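PDB 2Z0Q: Rho guanine nucleotide exchange factor 3 from Mus musculus, which acts, through the DH-PH portion that makes up this chain, as a guanine nucleotide exchange factor for the small GTPases RhoA and RhoB. Local coordinates for residues E92-I97 with N178-H183; K162-L167 with I190-V195. One frame throughout, in Å; residues are numbered along the deposited sequence.

Contact 1 (E92-I97 with N178-H183); sequences EHVGPI and NPDQQH
The carboxylate of Asp-180 grips two successive backbone amides where the loop 92-94 turns into helix 95-101. Val-94 N reaches Asp-180 OD2 at 2.9 Å along a nearly straight path (N-H...O 171°), using the syn lone pair of that oxygen. Gly-95 N lies 2.7 Å from Asp-180 OD1 on a more bent line and comes from above the carboxylate plane. With both oxygens engaged, the group is fixed in rotation, and its negative charge probably suits the N-terminal start of the helix that follows.

Packing is tightest beside this clamp. Gly-95 CA sits 3.4 Å from His-183 CB, and with no side chain on Gly-95 the two backbones approach to 4.6 Å between Gly-95 CA and His-183 CA. The backbone of Asp-180 is held in turn by Asn-178: Asp-180 N donates to Asn-178 OD1 (2.9 Å), a capping bond in the turn that leads into the helix. With CG anti to the backbone N (chi1 -171°), Asn-178 places its amide where OD1 also meets the edge of the His-93 ring near its plane, Asn-178 OD1 lying 3.2 Å from His-93 CD2 and the amide and ring planes 81° apart.

Toward solvent the contact is looser. Exposed Pro-179 brings CG to 3.7 Å from His-93 NE2, and exposed Pro-96 rests its CD 3.6 Å from His-183 ND1, the two side chains crossing at about a right angle.

Within the DH domain, the Val-94 side chain packs on Leu-81 of helix 67-84 and Ile-24 of helix 15-51, while Arg-20 of helix 15-51 touches Asp-180 and hydrogen-bonds Glu-92 O.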
# COMPACT_ATOMS: atom_id res chain seq x y z
N GLU A 92 21.82 17.02 22.35
CA GLU A 92 21.30 18.30 22.82
C GLU A 92 20.12 18.79 21.95
O GLU A 92 19.02 19.02 22.46
CB GLU A 92 22.41 19.36 22.76
CG GLU A 92 22.11 20.59 23.59
CD GLU A 92 23.33 21.54 23.68
OE1 GLU A 92 24.49 21.05 23.68
OE2 GLU A 92 23.12 22.77 23.78
N HIS A 93 20.38 18.94 20.66
CA HIS A 93 19.36 19.39 19.71
C HIS A 93 19.33 18.57 18.44
O HIS A 93 20.40 18.26 17.86
CB HIS A 93 19.64 20.82 19.27
CG HIS A 93 19.86 21.76 20.39
ND1 HIS A 93 21.09 22.28 20.69
CD2 HIS A 93 19.00 22.29 21.30
CE1 HIS A 93 20.99 23.10 21.72
NE2 HIS A 93 19.73 23.12 22.11
N VAL A 94 18.11 18.25 17.99
CA VAL A 94 17.90 17.54 16.74
C VAL A 94 17.11 18.42 15.76
O VAL A 94 16.98 18.10 14.58
CB VAL A 94 17.10 16.20 16.92
CG1 VAL A 94 17.90 15.23 17.77
CG2 VAL A 94 15.71 16.49 17.54
N GLY A 95 16.62 19.56 16.24
CA GLY A 95 15.81 20.43 15.40
C GLY A 95 16.45 20.90 14.10
O GLY A 95 15.89 20.67 13.03
N PRO A 96 17.60 21.59 14.18
CA PRO A 96 18.31 22.09 12.99
C PRO A 96 18.58 21.01 11.97
O PRO A 96 18.39 21.20 10.77
CB PRO A 96 19.58 22.68 13.58
CG PRO A 96 19.05 23.26 14.93
CD PRO A 96 18.20 22.12 15.43
N ILE A 97 19.02 19.83 12.44
CA ILE A 97 19.28 18.74 11.52
C ILE A 97 18.02 18.30 10.75
O ILE A 97 18.07 18.08 9.54
CB ILE A 97 19.86 17.51 12.29
CG1 ILE A 97 21.32 17.77 12.66
CG2 ILE A 97 19.71 16.23 11.41
CD1 ILE A 97 21.93 16.66 13.56
N ASN A 178 14.20 25.23 25.33
CA ASN A 178 15.04 24.52 24.39
C ASN A 178 14.55 24.92 22.98
O ASN A 178 13.40 24.69 22.65
CB ASN A 178 14.85 23.01 24.57
CG ASN A 178 15.84 22.21 23.79
OD1 ASN A 178 16.09 22.48 22.62
ND2 ASN A 178 16.43 21.20 24.44
N PRO A 179 15.44 25.48 22.14
CA PRO A 179 15.06 25.92 20.79
C PRO A 179 14.55 24.81 19.87
O PRO A 179 14.00 25.09 18.82
CB PRO A 179 16.33 26.58 20.26
CG PRO A 179 17.43 25.84 21.01
CD PRO A 179 16.88 25.74 22.39
N ASP A 180 14.76 23.56 20.28
CA ASP A 180 14.26 22.45 19.50
C ASP A 180 12.72 22.52 19.46
O ASP A 180 12.11 21.93 18.56
CB ASP A 180 14.66 21.12 20.13
CG ASP A 180 15.77 20.42 19.39
OD1 ASP A 180 16.45 21.04 18.51
OD2 ASP A 180 15.97 19.21 19.66
N GLN A 181 12.08 23.17 20.43
CA GLN A 181 10.61 23.22 20.36
C GLN A 181 10.15 23.81 19.03
O GLN A 181 9.36 23.19 18.31
CB GLN A 181 9.99 24.07 21.48
CG GLN A 181 10.13 23.53 22.85
CD GLN A 181 9.15 24.19 23.82
OE1 GLN A 181 8.93 25.42 23.78
NE2 GLN A 181 8.55 23.40 24.68
N GLN A 182 10.64 25.00 18.68
CA GLN A 182 10.21 25.59 17.41
C GLN A 182 10.64 24.78 16.19
O GLN A 182 9.89 24.62 15.24
CB GLN A 182 10.74 27.02 17.28
CG GLN A 182 10.01 28.03 18.16
CD GLN A 182 10.55 28.16 19.57
OE1 GLN A 182 10.16 29.09 20.29
NE2 GLN A 182 11.45 27.25 19.99
N HIS A 183 11.86 24.27 16.20
CA HIS A 183 12.34 23.50 15.06
C HIS A 183 11.56 22.24 14.85
O HIS A 183 11.28 21.85 13.71
CB HIS A 183 13.82 23.19 15.24
CG HIS A 183 14.67 24.41 15.16
ND1 HIS A 183 15.73 24.65 16.00
CD2 HIS A 183 14.59 25.49 14.34
CE1 HIS A 183 16.28 25.82 15.70
NE2 HIS A 183 15.60 26.35 14.70

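Contact 2 (K162-L167 with I190-V195)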
# COMPACT_ATOMS: atom_id res chain seq x y z
N LYS A 162 4.84 7.93 9.55
CA LYS A 162 5.15 7.87 10.96
C LYS A 162 6.02 9.02 11.45
O LYS A 162 6.16 9.23 12.65
CB LYS A 162 5.84 6.54 11.30
CG LYS A 162 5.73 6.15 12.77
CD LYS A 162 6.29 4.74 13.02
CE LYS A 162 6.29 4.41 14.52
NZ LYS A 162 7.03 3.14 14.76
N TYR A 163 6.59 9.83 10.54
CA TYR A 163 7.48 10.87 11.05
C TYR A 163 6.80 11.88 12.01
O TYR A 163 7.38 12.27 13.02
CB TYR A 163 8.17 11.64 9.91
CG TYR A 163 9.42 10.97 9.37
CD1 TYR A 163 10.48 10.63 10.23
CD2 TYR A 163 9.56 10.68 8.01
CE1 TYR A 163 11.63 10.03 9.75
CE2 TYR A 163 10.70 10.08 7.53
CZ TYR A 163 11.74 9.75 8.40
OH TYR A 163 12.88 9.13 7.93
N PRO A 164 5.56 12.33 11.69
CA PRO A 164 4.93 13.28 12.62
C PRO A 164 4.86 12.70 14.06
O PRO A 164 5.18 13.38 15.04
CB PRO A 164 3.54 13.50 12.00
CG PRO A 164 3.80 13.36 10.53
CD PRO A 164 4.76 12.15 10.48
N LEU A 165 4.45 11.44 14.17
CA LEU A 165 4.33 10.77 15.47
C LEU A 165 5.69 10.72 16.18
O LEU A 165 5.81 11.03 17.37
CB LEU A 165 3.80 9.34 15.25
CG LEU A 165 3.66 8.40 16.46
CD1 LEU A 165 2.71 7.20 16.08
CD2 LEU A 165 5.00 7.89 16.89
N LEU A 166 6.72 10.34 15.44
CA LEU A 166 8.06 10.21 16.02
C LEU A 166 8.66 11.54 16.44
O LEU A 166 9.27 11.65 17.51
CB LEU A 166 9.00 9.52 15.01
CG LEU A 166 8.70 8.10 14.60
CD1 LEU A 166 9.60 7.73 13.34
CD2 LEU A 166 9.02 7.19 15.80
N LEU A 167 8.53 12.57 15.58
CA LEU A 167 9.07 13.87 15.95
C LEU A 167 8.24 14.50 17.07
O LEU A 167 8.77 15.21 17.89
CB LEU A 167 9.09 14.81 14.73
CG LEU A 167 9.89 14.26 13.55
CD1 LEU A 167 10.10 15.41 12.51
CD2 LEU A 167 11.23 13.71 14.02
N ILE A 190 5.74 20.64 8.39
CA ILE A 190 6.17 20.47 7.00
C ILE A 190 5.92 19.02 6.51
O ILE A 190 5.43 18.81 5.40
CB ILE A 190 7.65 20.80 6.86
CG1 ILE A 190 7.86 22.28 7.19
CG2 ILE A 190 8.15 20.45 5.43
CD1 ILE A 190 7.11 23.28 6.31
N ILE A 191 6.26 18.04 7.34
CA ILE A 191 6.05 16.65 6.95
C ILE A 191 4.55 16.36 6.87
O ILE A 191 4.12 15.61 5.99
CB ILE A 191 6.79 15.68 7.93
CG1 ILE A 191 8.30 15.84 7.72
CG2 ILE A 191 6.47 14.20 7.61
CD1 ILE A 191 9.11 15.18 8.85
N GLN A 192 3.75 16.94 7.75
CA GLN A 192 2.31 16.70 7.61
C GLN A 192 1.83 17.15 6.23
O GLN A 192 0.98 16.47 5.61
CB GLN A 192 1.53 17.42 8.70
CG GLN A 192 1.77 16.78 10.07
CD GLN A 192 1.11 17.55 11.18
OE1 GLN A 192 1.38 18.74 11.34
NE2 GLN A 192 0.23 16.89 11.92
N GLY A 193 2.36 18.28 5.77
CA GLY A 193 2.01 18.78 4.46
C GLY A 193 2.48 17.88 3.31
O GLY A 193 1.78 17.69 2.31
N ILE A 194 3.66 17.31 3.46
CA ILE A 194 4.25 16.44 2.46
C ILE A 194 3.41 15.16 2.36
O ILE A 194 3.06 14.72 1.27
CB ILE A 194 5.72 16.08 2.83
CG1 ILE A 194 6.63 17.30 2.62
CG2 ILE A 194 6.26 14.94 1.93
CD1 ILE A 194 8.01 17.19 3.27
N VAL A 195 3.09 14.59 3.52
CA VAL A 195 2.32 13.33 3.56
C VAL A 195 0.92 13.48 2.97
O VAL A 195 0.47 12.65 2.17
CB VAL A 195 2.20 12.79 5.01
CG1 VAL A 195 1.20 11.58 5.07
CG2 VAL A 195 3.57 12.43 5.52
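Ile-191 turns its two branches onto the opposing helix 155-172 through a chi1 of -69°: CG2 stands anti to the backbone N, and CG1 anti to the carbonyl carbon carries CD1 outward in an extended chain (chi2 167°). The setting is the elongated helical bundle of the DH domain, where segments 162-167 and 190-195 run antiparallel, with 165° between their directions and an axis separation of 9.2 Å.

The contact is apolar and centres on Ile-191. Ile-191 CD1 sits between Tyr-163 CB and Leu-167 CD1, 3.8 Å from each, these two residues being one turn apart on the facing helix; the Leu-167 and Ile-191 side chains cross at about a right angle. Ile-191 CG2 meets the same Tyr-163 CB methylene and also Pro-164 CD, the latter at 3.9 Å. Tyr-163 therefore contributes its root to this interface; the ring continues away from helix 180-213 and its OH hydrogen-bonds Glu-31 OE2 of helix 15-51.

Helix 155-172 is kinked here, the N atoms of Pro-164 and Leu-165 lacking bonds to the preceding turn. In Pro-164 the ring closes on N, so that position has no N-H to give, and Pro-164 instead applies its ring carbons CG and CD to helix 180-213. Leu-102, from a loop, also packs on Ile-191.

At the exposed margin, Gln-192 slides past Pro-164 in the opposite direction. Its aliphatic stem makes the touch, with Gln-192 CG 4.0 Å from Pro-164 CG.

From the N terminus, the chain passes through helices 15-51, 57-64 and 67-84 before entering 92-97, the first half of contact 1. It then runs on to helix 155-172, which supplies 162-167 for contact 2, and turns back through 178-183, closing contact 1 across 80 intervening residues. Only 22 residues separate the halves of contact 2, closed at 190-195. The segments alternate, so the two loops cross. Both closures fall on helix 180-213, with contact centres 16 Å apart and nearest atoms about 6 Å apart. That helix is thereby joined near its N-terminal end to helix 95-101 and farther along to helix 155-172; all four segments belong to the DH domain.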